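Local coordinates for protein putative oxidoreductase with NAD(P)-binding Rossmann-fold domain (Clostridium difficile, PDB 3UUW) that is of uncharacterised activity but probably acts as an NAD(P)-dependent dehydrogenase of the Gfo/Idh/MocA family, binding the dinucleotide in its Rossmann-fold domain, at residues Lys97-Thr102 / Glu292-Gln297; Glu81-Leu86 / Glu107-Leu112; Ile12-Ile17 / Ala37-Lys42. One frame throughout, in Å; residues are numbered along the deposited sequence. Where two conformers were deposited one is given.

Interaction 1: Lys97-Thr102 / Glu292-Gln297; sequences KPLAST and ECIKAQ
A glutamine reaching from the start of the C-terminal helix 295-305 into the loop that follows strand 92-95 makes this buried, largely polar contact with the Rossmann domain. The loop's Lys97-Pro98, with a cis peptide before the proline, probably corresponds to the Gfo/Idh/MocA Lys-Pro motif beside the cofactor cleft; Lys97 is salt-bridged to Asp166. Gln297 leaves its backbone with CG anti to N (chi1 -168°) and stays extended, carrying the amide across to the loop. There Gln297 NE2 gives a hydrogen bond to Ala100 O at 2.9 Å, nearly straight at 158° and close to the amide's own plane. Its other proton can serve water 3, bound also to Ser101 O. On the oxygen side, Gln297 OE1 accepts from water 1, which links it to Leu99 N and Cys293 O. Pro98 lays its CB 3.7 Å from Gln297 OE1. The apolar part is Leu99, whose CD2 meets Ile294 CG2 at 3.9 Å and Cys293 CB at 4.2 Å, while Leu120 and Val122 pack on the same leucine. Glutamine suits the place because one uncharged group both donates and accepts, satisfying Ala100 O directly and Leu99 N and Cys293 O through water 1, without burying a charge.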
loop_
_atom_site.group_PDB
_atom_site.type_symbol
_atom_site.label_atom_id
_atom_site.label_comp_id
_atom_site.label_asym_id
_atom_site.label_seq_id
_atom_site.Cartn_x
_atom_site.Cartn_y
_atom_site.Cartn_z
ATOM N N LYS A 97 -21.204 -22.980 -11.564
ATOM C CA LYS A 97 -22.132 -22.965 -10.450
ATOM C C LYS A 97 -23.366 -22.144 -10.800
ATOM O O LYS A 97 -23.300 -21.269 -11.674
ATOM C CB LYS A 97 -21.451 -22.450 -9.163
ATOM C CG LYS A 97 -20.625 -21.139 -9.217
ATOM C CD LYS A 97 -21.461 -19.879 -9.419
ATOM C CE LYS A 97 -21.344 -19.359 -10.824
ATOM N NZ LYS A 97 -22.281 -18.248 -11.098
ATOM N N PRO A 98 -24.516 -22.473 -10.202
ATOM C CA PRO A 98 -24.767 -23.631 -9.343
ATOM C C PRO A 98 -25.066 -24.849 -10.231
ATOM O O PRO A 98 -25.330 -24.698 -11.433
ATOM C CB PRO A 98 -26.009 -23.205 -8.579
ATOM C CG PRO A 98 -26.770 -22.431 -9.565
ATOM C CD PRO A 98 -25.738 -21.671 -10.374
ATOM N N LEU A 99 -25.039 -26.035 -9.656
ATOM C CA LEU A 99 -25.272 -27.271 -10.412
ATOM C C LEU A 99 -26.587 -27.183 -11.199
ATOM O O LEU A 99 -26.603 -27.311 -12.426
ATOM C CB LEU A 99 -25.306 -28.447 -9.450
ATOM C CG LEU A 99 -25.572 -29.835 -10.028
ATOM C CD1 LEU A 99 -24.722 -30.085 -11.280
ATOM C CD2 LEU A 99 -25.302 -30.920 -8.979
ATOM N N ALA A 100 -27.682 -26.942 -10.491
ATOM C CA ALA A 100 -28.978 -26.782 -11.127
ATOM C C ALA A 100 -29.794 -25.677 -10.440
ATOM O O ALA A 100 -29.385 -25.133 -9.414
ATOM C CB ALA A 100 -29.725 -28.124 -11.132
ATOM N N SER A 101 -30.942 -25.321 -11.010
ATOM C CA SER A 101 -31.758 -24.263 -10.427
ATOM C C SER A 101 -32.143 -24.524 -8.963
ATOM O O SER A 101 -32.284 -23.582 -8.157
ATOM C CB SER A 101 -33.013 -24.067 -11.277
ATOM O OG SER A 101 -32.655 -23.698 -12.600
ATOM N N THR A 102 -32.372 -25.786 -8.626
ATOM C CA THR A 102 -32.709 -26.172 -7.261
ATOM C C THR A 102 -31.761 -27.262 -6.761
ATOM O O THR A 102 -31.181 -27.984 -7.539
ATOM C CB THR A 102 -34.164 -26.717 -7.139
ATOM O OG1 THR A 102 -34.257 -28.030 -7.710
ATOM C CG2 THR A 102 -35.187 -25.780 -7.804
ATOM N N GLU A 292 -20.571 -31.837 -1.906
ATOM C CA GLU A 292 -19.705 -30.669 -2.107
ATOM C C GLU A 292 -20.215 -29.766 -3.237
ATOM O O GLU A 292 -20.017 -28.554 -3.202
ATOM C CB GLU A 292 -18.254 -31.090 -2.372
ATOM C CG GLU A 292 -17.587 -31.702 -1.162
ATOM C CD GLU A 292 -17.460 -30.709 -0.013
ATOM O OE1 GLU A 292 -17.222 -29.522 -0.281
ATOM O OE2 GLU A 292 -17.601 -31.119 1.162
ATOM N N CYS A 293 -20.897 -30.347 -4.223
ATOM C CA CYS A 293 -21.425 -29.582 -5.356
ATOM C C CYS A 293 -22.600 -28.683 -4.979
ATOM O O CYS A 293 -22.891 -27.729 -5.693
ATOM C CB CYS A 293 -21.929 -30.524 -6.479
ATOM S SG CYS A 293 -20.626 -31.434 -7.333
ATOM N N ILE A 294 -23.282 -29.008 -3.875
ATOM C CA ILE A 294 -24.562 -28.380 -3.553
ATOM C C ILE A 294 -24.684 -27.880 -2.125
ATOM O O ILE A 294 -25.696 -27.308 -1.782
ATOM C CB ILE A 294 -25.744 -29.375 -3.844
ATOM C CG1 ILE A 294 -25.511 -30.741 -3.167
ATOM C CG2 ILE A 294 -25.890 -29.556 -5.333
ATOM C CD1 ILE A 294 -26.712 -31.722 -3.298
ATOM N N LYS A 295 -23.646 -28.053 -1.300
ATOM C CA LYS A 295 -23.795 -27.681 0.105
ATOM C C LYS A 295 -23.951 -26.174 0.313
ATOM O O LYS A 295 -24.732 -25.760 1.160
ATOM C CB LYS A 295 -22.697 -28.263 0.977
ATOM C CG LYS A 295 -21.337 -27.807 0.777
ATOM C CD LYS A 295 -20.521 -28.427 1.959
ATOM C CE LYS A 295 -19.106 -28.038 1.976
ATOM N NZ LYS A 295 -18.406 -28.808 3.062
ATOM N N ALA A 296 -23.202 -25.362 -0.442
ATOM C CA ALA A 296 -23.364 -23.913 -0.360
ATOM C C ALA A 296 -24.778 -23.523 -0.845
ATOM O O ALA A 296 -25.477 -22.694 -0.229
ATOM C CB ALA A 296 -22.293 -23.193 -1.186
ATOM N N GLN A 297 -25.220 -24.142 -1.936
ATOM C CA GLN A 297 -26.546 -23.854 -2.471
ATOM C C GLN A 297 -27.667 -24.219 -1.491
ATOM O O GLN A 297 -28.647 -23.488 -1.363
ATOM C CB GLN A 297 -26.753 -24.568 -3.793
ATOM C CG GLN A 297 -27.978 -24.087 -4.555
ATOM C CD GLN A 297 -28.133 -24.803 -5.877
ATOM O OE1 GLN A 297 -27.324 -25.676 -6.217
ATOM N NE2 GLN A 297 -29.185 -24.457 -6.616
HETATM O O HOH W 1 -24.529 -25.820 -6.724
HETATM O O HOH W 2 -28.275 -27.808 -7.699
HETATM O O HOH W 3 -31.493 -22.912 -5.573
#

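Interaction 2: Glu81-Leu86 / Glu107-Leu112; sequences EIIKIL and EELIEL
Leu109 of helix 103-116 pushes its forked end against Ile83 of helix 79-88, and this is the close-packed part of the contact. Leu109 CD2 lies 4.0 Å from Ile83 CG2, and Leu109 CD1 is 4.1 Å from Ile83 CD1, the two side chains crossing at about a right angle. In Ile83, CG1 stands beside the backbone N (chi1 -61°) and CG2 anti to it, which puts CG2 and CD1 against the two methyls of Leu109. Leu109 CD2 also presses on the backbone, 3.9 Å from Lys84 N. One turn later Leu112 repeats the theme more lightly, setting CD2 4.0 Å from Lys84 O. Branched aliphatic residues suit this face, where Ile83 also packs on Leu72 of the central strand 69-72. The two helices flank the parallel sheet of the Rossmann fold and run almost side by side in the same direction, their local axes 10.2 Å apart at an angle of 11°, as expected of helices belonging to successive beta-alpha units. Toward solvent the contact opens out. Lys84 was modelled in two conformers, and its polar contacts, taken from one of them, are tentative: a salt bridge to Glu81, Lys84 NZ to Glu81 OE1 3.5 Å, and a water link. Water 4 bridges from the side, accepting from Lys84 NZ and donating to Glu108 OE2 at 2.7 Å. Lys84 NZ and Glu108 OE2 themselves remain 4.6 Å apart, so any attraction between the opposite charges is probably modest and screened. Glu108 OE1 turns instead to the hydroxyl of Tyr80.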
loop_
_atom_site.group_PDB
_atom_site.type_symbol
_atom_site.label_atom_id
_atom_site.label_comp_id
_atom_site.label_asym_id
_atom_site.label_seq_id
_atom_site.Cartn_x
_atom_site.Cartn_y
_atom_site.Cartn_z
ATOM N N GLU A 81 -31.813 -29.914 -17.578
ATOM C CA GLU A 81 -32.139 -30.684 -18.767
ATOM C C GLU A 81 -30.915 -31.061 -19.591
ATOM O O GLU A 81 -30.856 -32.166 -20.115
ATOM C CB GLU A 81 -33.170 -29.972 -19.650
ATOM C CG GLU A 81 -34.550 -29.856 -18.999
ATOM C CD GLU A 81 -35.200 -31.206 -18.628
ATOM O OE1 GLU A 81 -34.759 -32.270 -19.131
ATOM O OE2 GLU A 81 -36.184 -31.196 -17.841
ATOM N N ILE A 82 -29.951 -30.159 -19.725
ATOM C CA ILE A 82 -28.768 -30.481 -20.507
ATOM C C ILE A 82 -27.938 -31.570 -19.829
ATOM O O ILE A 82 -27.516 -32.513 -20.478
ATOM C CB ILE A 82 -27.885 -29.247 -20.810
ATOM C CG1 ILE A 82 -28.633 -28.240 -21.691
ATOM C CG2 ILE A 82 -26.580 -29.692 -21.474
ATOM C CD1 ILE A 82 -27.863 -26.925 -21.916
ATOM N N ILE A 83 -27.709 -31.450 -18.522
ATOM C CA ILE A 83 -26.866 -32.427 -17.832
ATOM C C ILE A 83 -27.492 -33.828 -17.841
ATOM O O ILE A 83 -26.776 -34.809 -17.929
ATOM C CB ILE A 83 -26.516 -31.973 -16.404
ATOM C CG1 ILE A 83 -25.732 -30.658 -16.457
ATOM C CG2 ILE A 83 -25.687 -33.066 -15.676
ATOM C CD1 ILE A 83 -25.469 -29.994 -15.073
ATOM N N LYS A 84 -28.816 -33.908 -17.753
ATOM C CA LYS A 84 -29.488 -35.190 -17.801
ATOM C C LYS A 84 -29.177 -35.868 -19.147
ATOM O O LYS A 84 -28.813 -37.034 -19.179
ATOM C CB LYS A 84 -30.988 -35.001 -17.549
ATOM C CG LYS A 84 -31.802 -36.258 -17.404
ATOM C CD LYS A 84 -33.099 -35.979 -16.600
ATOM C CE LYS A 84 -33.779 -34.644 -16.990
ATOM N NZ LYS A 84 -35.172 -34.485 -16.443
ATOM N N ILE A 85 -29.275 -35.120 -20.246
ATOM C CA ILE A 85 -28.927 -35.642 -21.582
ATOM C C ILE A 85 -27.465 -36.128 -21.655
ATOM O O ILE A 85 -27.179 -37.235 -22.129
ATOM C CB ILE A 85 -29.152 -34.567 -22.656
ATOM C CG1 ILE A 85 -30.653 -34.292 -22.825
ATOM C CG2 ILE A 85 -28.507 -34.975 -23.988
ATOM C CD1 ILE A 85 -30.958 -33.054 -23.646
ATOM N N LEU A 86 -26.549 -35.307 -21.147
ATOM C CA LEU A 86 -25.121 -35.599 -21.225
ATOM C C LEU A 86 -24.719 -36.836 -20.437
ATOM O O LEU A 86 -24.017 -37.697 -20.939
ATOM C CB LEU A 86 -24.312 -34.382 -20.741
ATOM C CG LEU A 86 -24.420 -33.122 -21.610
ATOM C CD1 LEU A 86 -23.612 -31.935 -21.005
ATOM C CD2 LEU A 86 -23.947 -33.432 -23.029
ATOM N N GLU A 107 -29.427 -32.942 -6.642
ATOM C CA GLU A 107 -29.326 -34.264 -6.017
ATOM C C GLU A 107 -29.652 -35.388 -7.008
ATOM O O GLU A 107 -29.015 -36.442 -6.986
ATOM C CB GLU A 107 -30.237 -34.337 -4.799
ATOM C CG GLU A 107 -29.741 -33.481 -3.622
ATOM C CD GLU A 107 -30.748 -33.375 -2.467
ATOM O OE1 GLU A 107 -31.955 -33.353 -2.723
ATOM O OE2 GLU A 107 -30.326 -33.281 -1.299
ATOM N N GLU A 108 -30.613 -35.143 -7.884
ATOM C CA GLU A 108 -31.008 -36.118 -8.889
ATOM C C GLU A 108 -29.882 -36.332 -9.901
ATOM O O GLU A 108 -29.569 -37.465 -10.266
ATOM C CB GLU A 108 -32.278 -35.679 -9.611
ATOM C CG GLU A 108 -32.773 -36.704 -10.632
ATOM C CD GLU A 108 -33.867 -36.184 -11.529
ATOM O OE1 GLU A 108 -34.495 -35.157 -11.192
ATOM O OE2 GLU A 108 -34.120 -36.829 -12.576
ATOM N N LEU A 109 -29.269 -35.236 -10.336
ATOM C CA LEU A 109 -28.157 -35.295 -11.286
ATOM C C LEU A 109 -26.948 -36.016 -10.686
ATOM O O LEU A 109 -26.299 -36.789 -11.361
ATOM C CB LEU A 109 -27.766 -33.920 -11.777
ATOM C CG LEU A 109 -28.829 -33.117 -12.547
ATOM C CD1 LEU A 109 -28.346 -31.677 -12.758
ATOM C CD2 LEU A 109 -29.184 -33.830 -13.877
ATOM N N ILE A 110 -26.665 -35.754 -9.415
ATOM C CA ILE A 110 -25.548 -36.408 -8.730
ATOM C C ILE A 110 -25.748 -37.915 -8.737
ATOM O O ILE A 110 -24.811 -38.696 -9.034
ATOM C CB ILE A 110 -25.339 -35.847 -7.289
ATOM C CG1 ILE A 110 -24.766 -34.418 -7.369
ATOM C CG2 ILE A 110 -24.401 -36.782 -6.456
ATOM C CD1 ILE A 110 -25.022 -33.571 -6.074
ATOM N N GLU A 111 -26.961 -38.362 -8.415
ATOM C CA GLU A 111 -27.203 -39.797 -8.393
ATOM C C GLU A 111 -27.081 -40.398 -9.784
ATOM O O GLU A 111 -26.505 -41.483 -9.937
ATOM C CB GLU A 111 -28.545 -40.133 -7.756
ATOM C CG GLU A 111 -28.587 -39.789 -6.274
ATOM C CD GLU A 111 -27.410 -40.376 -5.491
ATOM O OE1 GLU A 111 -27.119 -41.578 -5.676
ATOM O OE2 GLU A 111 -26.787 -39.628 -4.693
ATOM N N LEU A 112 -27.585 -39.702 -10.788
ATOM C CA LEU A 112 -27.438 -40.174 -12.176
ATOM C C LEU A 112 -25.952 -40.317 -12.535
ATOM O O LEU A 112 -25.531 -41.352 -13.078
ATOM C CB LEU A 112 -28.161 -39.245 -13.154
ATOM C CG LEU A 112 -28.110 -39.632 -14.630
ATOM C CD1 LEU A 112 -28.638 -41.043 -14.856
ATOM C CD2 LEU A 112 -28.896 -38.611 -15.480
HETATM O O HOH W 4 -36.192 -36.683 -14.250
#

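Interaction 3: Ile12-Ile17 / Ala37-Lys42; sequences IGLGSI and AFTPNK
The first beta-alpha-beta unit of the Rossmann fold brings this contact about: the glycine-rich turn after strand 8-12 lies against the end of strand 33-38. Ile12 and Phe38 pair in parallel, and Gly13 N donates to Phe38 O at 2.9 Å, close to straight at 164°; the same oxygen receives a CA-H contact from Ile12. One residue on, Leu14 N points to Thr39 OG1 at 3.2 Å, a bond less certain because the hydroxyl's position is doubtful. Glycine suits position 13, where a side chain would be forced against the preceding carbonyl oxygen. On the side of Ile12 and Phe38, Ile12 CG2 touches the edge of the Phe38 ring, 4.2 Å from Phe38 CD2. Leu14 instead reaches between Ala37 near the end of the strand and Thr39 just beyond it: Leu14 CD1 lies 4.0 Å from Ala37 CB, a small methyl that lets Leu14 come this close, and 3.9 Å from Thr39 CG2. Gly13 and Gly15 fit a GxGxxA pattern, consistent with a dinucleotide-binding loop leading into helix 16-26. Helix 42-52 packs on Leu14 and Ala37 through Ile48 and Cys49, while Ile60 of helix 60-64 touches both Ile12 and Phe38, and strand 69-72 flanks Ile12 within the sheet.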
loop_
_atom_site.group_PDB
_atom_site.type_symbol
_atom_site.label_atom_id
_atom_site.label_comp_id
_atom_site.label_asym_id
_atom_site.label_seq_id
_atom_site.Cartn_x
_atom_site.Cartn_y
_atom_site.Cartn_z
ATOM N N ILE A 12 -19.979 -26.884 -24.423
ATOM C CA ILE A 12 -21.331 -26.440 -24.721
ATOM C C ILE A 12 -21.578 -25.115 -24.018
ATOM O O ILE A 12 -21.423 -25.005 -22.794
ATOM C CB ILE A 12 -22.390 -27.507 -24.301
ATOM C CG1 ILE A 12 -22.267 -28.740 -25.201
ATOM C CG2 ILE A 12 -23.784 -26.952 -24.357
ATOM C CD1 ILE A 12 -23.115 -29.941 -24.752
ATOM N N GLY A 13 -22.006 -24.114 -24.795
ATOM C CA GLY A 13 -22.246 -22.770 -24.281
ATOM C C GLY A 13 -20.994 -21.956 -24.518
ATOM O O GLY A 13 -19.953 -22.208 -23.906
ATOM N N LEU A 14 -21.051 -21.031 -25.461
ATOM C CA LEU A 14 -19.897 -20.218 -25.803
ATOM C C LEU A 14 -20.167 -18.741 -25.507
ATOM O O LEU A 14 -19.755 -17.864 -26.270
ATOM C CB LEU A 14 -19.510 -20.433 -27.249
ATOM C CG LEU A 14 -19.185 -21.874 -27.656
ATOM C CD1 LEU A 14 -19.010 -21.982 -29.167
ATOM C CD2 LEU A 14 -17.939 -22.357 -26.914
ATOM N N GLY A 15 -20.799 -18.500 -24.360
ATOM C CA GLY A 15 -21.134 -17.158 -23.879
ATOM C C GLY A 15 -19.950 -16.410 -23.278
ATOM O O GLY A 15 -18.802 -16.812 -23.429
ATOM N N SER A 16 -20.225 -15.319 -22.576
ATOM C CA SER A 16 -19.135 -14.464 -22.097
ATOM C C SER A 16 -18.218 -15.190 -21.098
ATOM O O SER A 16 -17.010 -15.032 -21.153
ATOM C CB SER A 16 -19.667 -13.147 -21.529
ATOM O OG SER A 16 -20.335 -13.360 -20.302
ATOM N N ILE A 17 -18.782 -15.995 -20.209
ATOM C CA ILE A 17 -17.973 -16.749 -19.248
ATOM C C ILE A 17 -17.077 -17.779 -19.946
ATOM O O ILE A 17 -15.882 -17.899 -19.650
ATOM C CB ILE A 17 -18.875 -17.404 -18.180
ATOM C CG1 ILE A 17 -19.634 -16.322 -17.398
ATOM C CG2 ILE A 17 -18.070 -18.245 -17.268
ATOM C CD1 ILE A 17 -18.741 -15.280 -16.751
ATOM N N ALA A 37 -17.360 -27.772 -30.400
ATOM C CA ALA A 37 -18.124 -26.922 -29.526
ATOM C C ALA A 37 -19.496 -26.630 -30.128
ATOM O O ALA A 37 -19.662 -26.630 -31.342
ATOM C CB ALA A 37 -17.365 -25.603 -29.269
ATOM N N PHE A 38 -20.461 -26.395 -29.252
ATOM C CA PHE A 38 -21.808 -26.066 -29.643
ATOM C C PHE A 38 -22.297 -24.938 -28.770
ATOM O O PHE A 38 -22.008 -24.889 -27.564
ATOM C CB PHE A 38 -22.759 -27.262 -29.471
ATOM C CG PHE A 38 -24.221 -26.871 -29.549
ATOM C CD1 PHE A 38 -24.840 -26.701 -30.772
ATOM C CD2 PHE A 38 -24.935 -26.577 -28.397
ATOM C CE1 PHE A 38 -26.164 -26.294 -30.840
ATOM C CE2 PHE A 38 -26.246 -26.179 -28.450
ATOM C CZ PHE A 38 -26.868 -26.036 -29.670
ATOM N N THR A 39 -23.018 -24.023 -29.411
ATOM C CA THR A 39 -23.799 -23.005 -28.734
ATOM C C THR A 39 -25.039 -22.769 -29.636
ATOM O O THR A 39 -24.958 -22.923 -30.850
ATOM C CB THR A 39 -22.965 -21.738 -28.401
ATOM O OG1 THR A 39 -23.613 -21.001 -27.356
ATOM C CG2 THR A 39 -22.750 -20.836 -29.627
ATOM N N PRO A 40 -26.204 -22.436 -29.046
ATOM C CA PRO A 40 -27.417 -22.329 -29.871
ATOM C C PRO A 40 -27.381 -21.338 -31.019
ATOM O O PRO A 40 -28.028 -21.566 -32.040
ATOM C CB PRO A 40 -28.482 -21.897 -28.861
ATOM C CG PRO A 40 -28.030 -22.463 -27.595
ATOM C CD PRO A 40 -26.533 -22.466 -27.609
ATOM N N ASN A 41 -26.664 -20.229 -30.840
ATOM C CA ASN A 41 -26.615 -19.191 -31.868
ATOM C C ASN A 41 -25.597 -19.625 -32.904
ATOM O O ASN A 41 -24.391 -19.555 -32.650
ATOM C CB ASN A 41 -26.241 -17.833 -31.256
ATOM C CG ASN A 41 -26.201 -16.715 -32.277
ATOM O OD1 ASN A 41 -25.510 -16.801 -33.284
ATOM N ND2 ASN A 41 -26.955 -15.647 -32.017
ATOM N N LYS A 42 -26.083 -20.060 -34.071
ATOM C CA LYS A 42 -25.218 -20.588 -35.122
ATOM C C LYS A 42 -24.138 -19.605 -35.577
ATOM O O LYS A 42 -22.995 -19.994 -35.810
ATOM C CB LYS A 42 -26.041 -21.067 -36.317
ATOM C CG LYS A 42 -25.202 -21.594 -37.482
ATOM C CD LYS A 42 -26.069 -22.235 -38.544
ATOM C CE LYS A 42 -25.251 -22.537 -39.786
ATOM N NZ LYS A 42 -26.078 -23.091 -40.888
#

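All three contacts involve the Rossmann domain, and interaction 2 physically joins the other two. Its centre is about 13 Å from that of interaction 1, and the two share a packed interior: Ile294 CD1 lies 3.7 Å from Ile110 CD1, and Leu99 CD1 is 3.9 Å from Ile83 CD1. Toward interaction 3, with centres about 20 Å apart, Leu86 CD2 touches Ile12 CD1 at 4.0 Å, next to the probable dinucleotide-binding turn. Interactions 1 and 3 do not touch, their nearest atoms being about 7 Å apart. Interaction 1 holds the probable Lys-Pro motif and interaction 3 the glycine-rich turn; both probably border the cofactor site, whereas interaction 2 is packing between helices.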